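Local structure of hypothetical protein (Giardia lamblia, 3I3F) at residues A[14-19]-A[32-37]; A[80-85]-A[136-141]; A[87-92]-A[129-134]. The protein is of unknown function but belongs to the YjgF-like (endoribonuclease L-PSP) family of trimeric proteins and binds pentanoic acid. All blocks are in the same frame, centred on the assembly; numbering follows the deposited sequence. Where two conformers were deposited one is given.

Overall arrangement
All three contacts are antiparallel strand pairings in one mixed sheet. Contact 1 joins strand 16-18, an outermost strand within the chain, to 32-35; it is partly buried, and a water bridges Thr14 O, Thr16 OG1 and Val34 O. Contacts 2 and 3 are buried and hold the same two strands, 82-90 and 131-139, with centres about 20 Å apart; contact 3 is nested inside the loop closed by contact 2. Their chemistry differs: contact 2 contains a beta bulge and ends in tyrosine-lysine packing, while contact 3 keeps regular register and carries Glu132 of a pentanoic acid pocket. Contacts 1 and 2 meet where Gly37 O lies 2.9 Å from Gln140 N, a probable hydrogen bond.

Contact 1 (A[14-19]-A[32-37]); sequences TPTFLV and IAVVNG
The outermost pairing at one side of the sheet within this chain joins Thr16, Phe17 and Leu18 to Val34, Ala33 and Ile32; the N-to-C directions of the short strands lie 151° apart, antiparallel with some twist. Thr16 and Val34 form a hydrogen-bonded pair: Thr16 N reaches Val34 O at 2.9 Å and Val34 N reaches Thr16 O at 2.8 Å, both donors in the plane of the carbonyl they meet. Leu18 N to Ile32 O is equally short, 2.9 Å, but comes from above the carbonyl plane, and the return bond from Ile32 N to Leu18 O is weak.

On one face, Thr16 turns OG1 between its N and carbonyl carbon (chi1 56°), which brings it within 3.4 Å of Val34 CB. Water 1 bridges this hydroxyl, Val34 O and Thr14 O. Farther along this face, Leu18 CB lies 3.9 Å from Ile32 CB. The other face carries Phe17, whose CD1 meets the Ala33 methyl CB obliquely at 3.9 Å; here Ile82 and Val83 of the second subunit pack on Phe17 and Ala33. The arrangement is that of a twisted antiparallel edge pair within this chain, with one face turned to a subunit interface.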
loop_
_atom_site.group_PDB
_atom_site.type_symbol
_atom_site.label_atom_id
_atom_site.label_comp_id
_atom_site.label_asym_id
_atom_site.label_seq_id
_atom_site.Cartn_x
_atom_site.Cartn_y
_atom_site.Cartn_z
ATOM N N THR A 14 7.817 -21.556 0.356
ATOM C CA THR A 14 7.924 -20.592 -0.732
ATOM C C THR A 14 6.585 -19.901 -0.967
ATOM O O THR A 14 5.529 -20.499 -0.754
ATOM C CB THR A 14 8.365 -21.261 -2.053
ATOM O OG1 THR A 14 8.555 -20.261 -3.063
ATOM C CG2 THR A 14 7.328 -22.276 -2.535
ATOM N N PRO A 15 6.624 -18.629 -1.398
ATOM C CA PRO A 15 5.412 -18.053 -1.967
ATOM C C PRO A 15 5.131 -18.685 -3.327
ATOM O O PRO A 15 6.062 -19.121 -4.006
ATOM C CB PRO A 15 5.755 -16.568 -2.115
ATOM C CG PRO A 15 7.237 -16.514 -2.161
ATOM C CD PRO A 15 7.723 -17.649 -1.319
ATOM N N THR A 16 3.859 -18.754 -3.701
ATOM C CA THR A 16 3.462 -19.310 -4.986
ATOM C C THR A 16 2.755 -18.235 -5.795
ATOM O O THR A 16 1.996 -17.438 -5.246
ATOM C CB THR A 16 2.538 -20.527 -4.813
ATOM O OG1 THR A 16 1.397 -20.160 -4.033
ATOM C CG2 THR A 16 3.275 -21.653 -4.118
ATOM N N PHE A 17 3.020 -18.215 -7.096
ATOM C CA PHE A 17 2.448 -17.217 -7.992
ATOM C C PHE A 17 1.504 -17.902 -8.967
ATOM O O PHE A 17 1.855 -18.911 -9.581
ATOM C CB PHE A 17 3.565 -16.462 -8.712
ATOM C CG PHE A 17 4.544 -15.824 -7.769
ATOM C CD1 PHE A 17 4.323 -14.541 -7.283
ATOM C CD2 PHE A 17 5.661 -16.522 -7.329
ATOM C CE1 PHE A 17 5.215 -13.960 -6.392
ATOM C CE2 PHE A 17 6.556 -15.947 -6.441
ATOM C CZ PHE A 17 6.333 -14.664 -5.973
ATOM N N LEU A 18 0.292 -17.363 -9.075
ATOM C CA LEU A 18 -0.780 -17.977 -9.849
ATOM C C LEU A 18 -1.278 -17.018 -10.919
ATOM O O LEU A 18 -1.162 -15.797 -10.777
ATOM C CB LEU A 18 -1.951 -18.347 -8.932
ATOM C CG LEU A 18 -1.829 -19.563 -8.008
ATOM C CD1 LEU A 18 -0.637 -19.461 -7.077
ATOM C CD2 LEU A 18 -3.110 -19.732 -7.204
ATOM N N VAL A 19 -1.833 -17.581 -11.988
ATOM C CA VAL A 19 -2.523 -16.805 -13.009
ATOM C C VAL A 19 -3.870 -17.456 -13.291
ATOM O O VAL A 19 -3.932 -18.589 -13.773
ATOM C CB VAL A 19 -1.714 -16.716 -14.320
ATOM C CG1 VAL A 19 -2.465 -15.878 -15.355
ATOM C CG2 VAL A 19 -0.338 -16.128 -14.059
ATOM N N ILE A 32 -1.480 -12.934 -8.922
ATOM C CA ILE A 32 -1.873 -13.543 -7.658
ATOM C C ILE A 32 -0.633 -14.128 -6.995
ATOM O O ILE A 32 0.156 -14.802 -7.656
ATOM C CB ILE A 32 -2.870 -14.709 -7.874
ATOM C CG1 ILE A 32 -4.055 -14.284 -8.744
ATOM C CG2 ILE A 32 -3.359 -15.255 -6.534
ATOM C CD1 ILE A 32 -4.979 -15.427 -9.101
ATOM N N ALA A 33 -0.458 -13.871 -5.702
ATOM C CA ALA A 33 0.579 -14.534 -4.915
ATOM C C ALA A 33 -0.046 -15.117 -3.653
ATOM O O ALA A 33 -0.881 -14.473 -3.019
ATOM C CB ALA A 33 1.685 -13.566 -4.560
ATOM N N VAL A 34 0.348 -16.339 -3.302
ATOM C CA VAL A 34 -0.124 -16.990 -2.084
ATOM C C VAL A 34 1.066 -17.314 -1.185
ATOM O O VAL A 34 2.061 -17.873 -1.643
ATOM C CB VAL A 34 -0.898 -18.288 -2.390
ATOM C CG1 VAL A 34 -1.372 -18.949 -1.099
ATOM C CG2 VAL A 34 -2.074 -18.005 -3.316
ATOM N N VAL A 35 0.956 -16.948 0.089
ATOM C CA VAL A 35 2.008 -17.207 1.072
ATOM C C VAL A 35 1.390 -17.399 2.457
ATOM O O VAL A 35 0.665 -16.532 2.943
ATOM C CB VAL A 35 3.047 -16.053 1.111
ATOM C CG1 VAL A 35 2.363 -14.706 1.325
ATOM C CG2 VAL A 35 4.098 -16.304 2.185
ATOM N N ASN A 36 1.664 -18.549 3.072
ATOM C CA ASN A 36 1.225 -18.839 4.442
ATOM C C ASN A 36 -0.273 -18.601 4.674
ATOM O O ASN A 36 -0.663 -17.984 5.665
ATOM C CB ASN A 36 2.044 -18.015 5.445
ATOM C CG ASN A 36 3.542 -18.175 5.255
ATOM O OD1 ASN A 36 4.019 -19.232 4.841
ATOM N ND2 ASN A 36 4.292 -17.122 5.559
ATOM N N GLY A 37 -1.102 -19.083 3.754
ATOM C CA GLY A 37 -2.554 -18.953 3.884
ATOM C C GLY A 37 -3.114 -17.567 3.601
ATOM O O GLY A 37 -4.278 -17.299 3.900
HETATM O O HOH W 1 2.472 -20.633 -1.249
HETATM O O HOH W 2 3.054 -20.592 1.491
#

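Contact 2 (A[80-85]-A[136-141]); sequences DYIVSL and VVAAQK
Tyr81 meets the C-terminal residues Ala139 and Lys141 along its whole length. Its CB lies 3.2 Å from Ala139 O, and CG and CD1 remain near that same oxygen, which approaches the ring obliquely and accepts a hydrogen bond from Ser77 OG. Farther out the partner changes: CE2 and CZ meet Lys141 CG, with CZ at 3.6 Å, and OH lies beside both CG and CD. Tyr81 CG stands anti to the carbonyl carbon (chi1 -69°), and this torsion sends the ring along the departing C-terminal chain. The Lys141 side chain crosses that of Tyr81 at about a right angle, and its CG lies over one face toward the rim, 3.9 Å from the ring centroid and 24° off the normal, a CH-pi contact.

The backbone bond next to it holds the Tyr81 carbonyl: Tyr81 O accepts from Ala139 N at 3.0 Å, the donor standing above the carbonyl plane. Beyond Ile82 the register slips by one residue: Val83 N (2.7 Å) and Ser84 N (3.3 Å) both donate to Val137 O, so that one oxygen is gripped twice, both donors lying in the plane of the Val137 carbonyl, a classic beta bulge. Regular pairing resumes with Val137 N to Ser84 O, 2.9 Å. Across the apolar side, Val136 offers CG1 to Ile82 CG1 and CG2 to Leu85 CB, the latter at 3.9 Å.

On its other edge strand 131-139 pairs with strand 38-41, by backbone hydrogen bonds of Val136 with Leu41 and Ala138 with Val39, while Val83 and Leu85 pair with Cys117 of strand 117-123. Leu72 of helix 56-74 packs on Ile82 and Ala138; Tyr40 of the third subunit touches Val83 and Val137 on the opposite face.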
loop_
_atom_site.group_PDB
_atom_site.type_symbol
_atom_site.label_atom_id
_atom_site.label_comp_id
_atom_site.label_asym_id
_atom_site.label_seq_id
_atom_site.Cartn_x
_atom_site.Cartn_y
_atom_site.Cartn_z
ATOM N N ASP A 80 -15.383 -12.130 0.330
ATOM C CA ASP A 80 -15.682 -12.092 1.768
ATOM C C ASP A 80 -14.481 -12.429 2.661
ATOM O O ASP A 80 -14.580 -12.341 3.885
ATOM C CB ASP A 80 -16.881 -12.998 2.109
ATOM C CG ASP A 80 -16.701 -14.433 1.644
ATOM O OD1 ASP A 80 -16.025 -14.662 0.620
ATOM O OD2 ASP A 80 -17.260 -15.337 2.302
ATOM N N TYR A 81 -13.352 -12.803 2.056
ATOM C CA TYR A 81 -12.121 -13.077 2.798
ATOM C C TYR A 81 -11.077 -11.962 2.664
ATOM O O TYR A 81 -9.992 -12.060 3.234
ATOM C CB TYR A 81 -11.523 -14.414 2.357
ATOM C CG TYR A 81 -12.356 -15.596 2.783
ATOM C CD1 TYR A 81 -12.065 -16.291 3.953
ATOM C CD2 TYR A 81 -13.446 -16.006 2.027
ATOM C CE1 TYR A 81 -12.837 -17.377 4.353
ATOM C CE2 TYR A 81 -14.225 -17.089 2.416
ATOM C CZ TYR A 81 -13.916 -17.767 3.580
ATOM O OH TYR A 81 -14.689 -18.841 3.960
ATOM N N ILE A 82 -11.410 -10.903 1.927
ATOM C CA ILE A 82 -10.520 -9.752 1.801
ATOM C C ILE A 82 -10.405 -9.044 3.148
ATOM O O ILE A 82 -11.416 -8.751 3.790
ATOM C CB ILE A 82 -11.018 -8.747 0.741
ATOM C CG1 ILE A 82 -10.950 -9.365 -0.656
ATOM C CG2 ILE A 82 -10.184 -7.468 0.777
ATOM C CD1 ILE A 82 -11.621 -8.524 -1.721
ATOM N N VAL A 83 -9.164 -8.795 3.563
ATOM C CA VAL A 83 -8.849 -8.096 4.807
ATOM C C VAL A 83 -8.681 -6.599 4.548
ATOM O O VAL A 83 -9.164 -5.757 5.309
ATOM C CB VAL A 83 -7.528 -8.636 5.403
ATOM C CG1 VAL A 83 -7.103 -7.826 6.622
ATOM C CG2 VAL A 83 -7.662 -10.117 5.745
ATOM N N SER A 84 -7.978 -6.277 3.464
ATOM C CA SER A 84 -7.631 -4.901 3.144
ATOM C C SER A 84 -7.473 -4.709 1.638
ATOM O O SER A 84 -7.103 -5.642 0.923
ATOM C CB SER A 84 -6.328 -4.528 3.858
ATOM O OG SER A 84 -5.983 -3.170 3.649
ATOM N N LEU A 85 -7.778 -3.502 1.168
ATOM C CA LEU A 85 -7.508 -3.107 -0.215
ATOM C C LEU A 85 -7.328 -1.594 -0.289
ATOM O O LEU A 85 -7.707 -0.872 0.635
ATOM C CB LEU A 85 -8.621 -3.583 -1.159
ATOM C CG LEU A 85 -10.052 -3.075 -0.956
ATOM C CD1 LEU A 85 -10.214 -1.653 -1.467
ATOM C CD2 LEU A 85 -11.034 -3.999 -1.660
ATOM N N VAL A 136 -4.725 -5.645 -2.571
ATOM C CA VAL A 136 -5.749 -6.549 -2.068
ATOM C C VAL A 136 -5.046 -7.658 -1.302
ATOM O O VAL A 136 -4.187 -8.348 -1.853
ATOM C CB VAL A 136 -6.601 -7.160 -3.195
ATOM C CG1 VAL A 136 -7.523 -8.246 -2.645
ATOM C CG2 VAL A 136 -7.407 -6.077 -3.889
ATOM N N VAL A 137 -5.398 -7.792 -0.027
ATOM C CA VAL A 137 -4.871 -8.833 0.846
ATOM C C VAL A 137 -6.062 -9.610 1.393
ATOM O O VAL A 137 -7.005 -9.017 1.923
ATOM C CB VAL A 137 -4.060 -8.228 2.011
ATOM C CG1 VAL A 137 -3.477 -9.329 2.897
ATOM C CG2 VAL A 137 -2.952 -7.326 1.474
ATOM N N ALA A 138 -6.025 -10.932 1.250
ATOM C CA ALA A 138 -7.139 -11.788 1.648
ATOM C C ALA A 138 -6.641 -13.068 2.303
ATOM O O ALA A 138 -5.533 -13.523 2.031
ATOM C CB ALA A 138 -7.994 -12.125 0.437
ATOM N N ALA A 139 -7.469 -13.636 3.174
ATOM C CA ALA A 139 -7.189 -14.932 3.783
ATOM C C ALA A 139 -7.688 -16.047 2.871
ATOM O O ALA A 139 -8.674 -15.879 2.156
ATOM C CB ALA A 139 -7.861 -15.029 5.146
ATOM N N GLN A 140 -7.001 -17.185 2.894
ATOM C CA GLN A 140 -7.489 -18.379 2.206
ATOM C C GLN A 140 -8.559 -19.070 3.049
ATOM O O GLN A 140 -8.632 -18.872 4.265
ATOM C CB GLN A 140 -6.347 -19.355 1.915
ATOM C CG GLN A 140 -5.510 -18.981 0.707
ATOM C CD GLN A 140 -4.569 -20.095 0.288
ATOM O OE1 GLN A 140 -3.837 -20.646 1.109
ATOM N NE2 GLN A 140 -4.580 -20.428 -0.997
ATOM N N LYS A 141 -9.383 -19.878 2.388
ATOM C CA LYS A 141 -10.416 -20.668 3.058
ATOM C C LYS A 141 -9.809 -21.895 3.732
ATOM O O LYS A 141 -8.671 -22.279 3.459
ATOM C CB LYS A 141 -11.480 -21.111 2.055
ATOM C CG LYS A 141 -12.182 -19.958 1.365
ATOM C CD LYS A 141 -13.367 -20.420 0.530
ATOM C CE LYS A 141 -12.921 -21.187 -0.703
ATOM N NZ LYS A 141 -14.046 -21.427 -1.650
ATOM O OXT LYS A 141 -10.450 -22.537 4.565
#

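Contact 3 (A[87-92]-A[129-134]); sequences IFLSTS and LLVEVV
A reciprocal pair of backbone hydrogen bonds joins Phe88 and Glu132, and a single bond runs from Ser90 N to Leu130 O, the short strand axes lying at 166°. Phe88 N to Glu132 O and Glu132 N to Phe88 O are both 2.8 Å, and each donor lies nearly in line with the C=O bond it meets. The single bond, 2.9 Å from Ser90 N to Leu130 O, has its donor 49° above the carbonyl plane, where segment 129-134 enters its strand.

Of the apolar contacts, on one face Leu89 CD2 reaches Val131 CG2 at a slant, 3.8 Å away, and Ile87 sits across from Val133, touching it through CG1, and reaches diagonally to Val131 through CG2. On the other, the Phe88 and Val134 side chains cross at about a right angle, and Val134 CG2 comes obliquely to Phe88 CE2, 3.7 Å away. With chi1 at -54°, Val134 CG1 stands anti to the carbonyl carbon, which leaves CG2 between N and C and pointing at the ring.

Of the polar side chains, Ser90 OG and Ser92 OG share a hydrogen bond of 2.7 Å in the turn that leaves the strand. Glu132, extended on the Phe88 face, touches bound pentanoic acid in a pocket completed by Phe26, Val29, Gly43 and Gln126.

The Ile87 and Leu89 face is covered by Phe101 of helix 95-108 and by Thr61, Phe65 and Ile68 of helix 56-74. Strand 117-123 flanks segment 87-92, and Cys119 and Val121 of the second subunit pack against the Phe88 and Glu132 face.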
loop_
_atom_site.group_PDB
_atom_site.type_symbol
_atom_site.label_atom_id
_atom_site.label_comp_id
_atom_site.label_asym_id
_atom_site.label_seq_id
_atom_site.Cartn_x
_atom_site.Cartn_y
_atom_site.Cartn_z
ATOM N N ILE A 87 -7.747 1.849 -3.044
ATOM C CA ILE A 87 -8.341 2.330 -4.283
ATOM C C ILE A 87 -7.601 3.571 -4.763
ATOM O O ILE A 87 -7.381 4.507 -3.993
ATOM C CB ILE A 87 -9.824 2.684 -4.089
ATOM C CG1 ILE A 87 -10.616 1.452 -3.639
ATOM C CG2 ILE A 87 -10.417 3.242 -5.382
ATOM C CD1 ILE A 87 -11.807 1.790 -2.801
ATOM N N PHE A 88 -7.206 3.558 -6.033
ATOM C CA PHE A 88 -6.739 4.756 -6.715
ATOM C C PHE A 88 -7.793 5.135 -7.746
ATOM O O PHE A 88 -8.079 4.360 -8.658
ATOM C CB PHE A 88 -5.397 4.517 -7.417
ATOM C CG PHE A 88 -4.218 4.441 -6.483
ATOM C CD1 PHE A 88 -3.875 5.524 -5.684
ATOM C CD2 PHE A 88 -3.431 3.298 -6.427
ATOM C CE1 PHE A 88 -2.781 5.462 -4.826
ATOM C CE2 PHE A 88 -2.334 3.229 -5.575
ATOM C CZ PHE A 88 -2.011 4.313 -4.774
ATOM N N LEU A 89 -8.391 6.309 -7.579
ATOM C CA LEU A 89 -9.299 6.860 -8.578
ATOM C C LEU A 89 -8.525 7.867 -9.414
ATOM O O LEU A 89 -7.642 8.552 -8.905
ATOM C CB LEU A 89 -10.496 7.538 -7.911
ATOM C CG LEU A 89 -11.436 6.625 -7.120
ATOM C CD1 LEU A 89 -12.532 7.443 -6.452
ATOM C CD2 LEU A 89 -12.038 5.547 -8.012
ATOM N N SER A 90 -8.843 7.953 -10.699
ATOM C CA SER A 90 -8.160 8.903 -11.567
ATOM C C SER A 90 -8.384 10.329 -11.078
ATOM O O SER A 90 -9.480 10.680 -10.637
ATOM C CB SER A 90 -8.652 8.774 -13.009
ATOM O OG SER A 90 -8.054 9.763 -13.832
ATOM N N THR A 91 -7.341 11.150 -11.164
ATOM C CA THR A 91 -7.464 12.575 -10.865
ATOM C C THR A 91 -8.494 13.251 -11.780
ATOM O O THR A 91 -9.052 14.290 -11.429
ATOM C CB THR A 91 -6.108 13.297 -10.997
ATOM O OG1 THR A 91 -5.496 12.945 -12.243
ATOM C CG2 THR A 91 -5.182 12.904 -9.857
ATOM N N SER A 92 -8.748 12.649 -12.942
ATOM C CA SER A 92 -9.713 13.179 -13.910
ATOM C C SER A 92 -11.189 12.996 -13.526
ATOM O O SER A 92 -12.058 13.622 -14.133
ATOM C CB SER A 92 -9.475 12.538 -15.283
ATOM O OG SER A 92 -9.853 11.169 -15.289
ATOM N N LEU A 129 -7.249 4.524 -17.776
ATOM C CA LEU A 129 -7.732 3.948 -16.522
ATOM C C LEU A 129 -8.410 5.005 -15.657
ATOM O O LEU A 129 -7.830 6.059 -15.386
ATOM C CB LEU A 129 -6.577 3.316 -15.739
ATOM C CG LEU A 129 -5.792 2.202 -16.434
ATOM C CD1 LEU A 129 -4.683 1.696 -15.523
ATOM C CD2 LEU A 129 -6.709 1.063 -16.845
ATOM N N LEU A 130 -9.638 4.714 -15.229
ATOM C CA LEU A 130 -10.403 5.612 -14.360
ATOM C C LEU A 130 -10.356 5.171 -12.899
ATOM O O LEU A 130 -10.584 5.976 -11.996
ATOM C CB LEU A 130 -11.858 5.682 -14.827
ATOM C CG LEU A 130 -12.059 6.152 -16.272
ATOM C CD1 LEU A 130 -13.522 6.032 -16.671
ATOM C CD2 LEU A 130 -11.566 7.580 -16.454
ATOM N N VAL A 131 -10.074 3.887 -12.681
ATOM C CA VAL A 131 -9.995 3.313 -11.346
ATOM C C VAL A 131 -8.989 2.167 -11.347
ATOM O O VAL A 131 -8.820 1.472 -12.353
ATOM C CB VAL A 131 -11.380 2.796 -10.869
ATOM C CG1 VAL A 131 -11.957 1.795 -11.866
ATOM C CG2 VAL A 131 -11.282 2.176 -9.478
ATOM N N GLU A 132 -8.311 1.991 -10.222
ATOM C CA GLU A 132 -7.417 0.860 -10.031
ATOM C C GLU A 132 -7.473 0.441 -8.572
ATOM O O GLU A 132 -7.420 1.287 -7.679
ATOM C CB GLU A 132 -5.986 1.225 -10.425
ATOM C CG GLU A 132 -5.020 0.047 -10.353
ATOM C CD GLU A 132 -3.666 0.332 -10.968
ATOM O OE1 GLU A 132 -3.491 1.399 -11.598
ATOM O OE2 GLU A 132 -2.771 -0.530 -10.824
ATOM N N VAL A 133 -7.603 -0.859 -8.339
ATOM C CA VAL A 133 -7.652 -1.400 -6.986
ATOM C C VAL A 133 -6.377 -2.198 -6.747
ATOM O O VAL A 133 -6.055 -3.115 -7.507
ATOM C CB VAL A 133 -8.902 -2.270 -6.770
ATOM C CG1 VAL A 133 -8.893 -2.891 -5.381
ATOM C CG2 VAL A 133 -10.158 -1.432 -6.973
ATOM N N VAL A 134 -5.649 -1.829 -5.696
ATOM C CA VAL A 134 -4.325 -2.379 -5.432
ATOM C C VAL A 134 -4.211 -2.849 -3.987
ATOM O O VAL A 134 -5.078 -2.561 -3.160
ATOM C CB VAL A 134 -3.215 -1.339 -5.730
ATOM C CG1 VAL A 134 -3.358 -0.788 -7.147
ATOM C CG2 VAL A 134 -3.241 -0.205 -4.715
#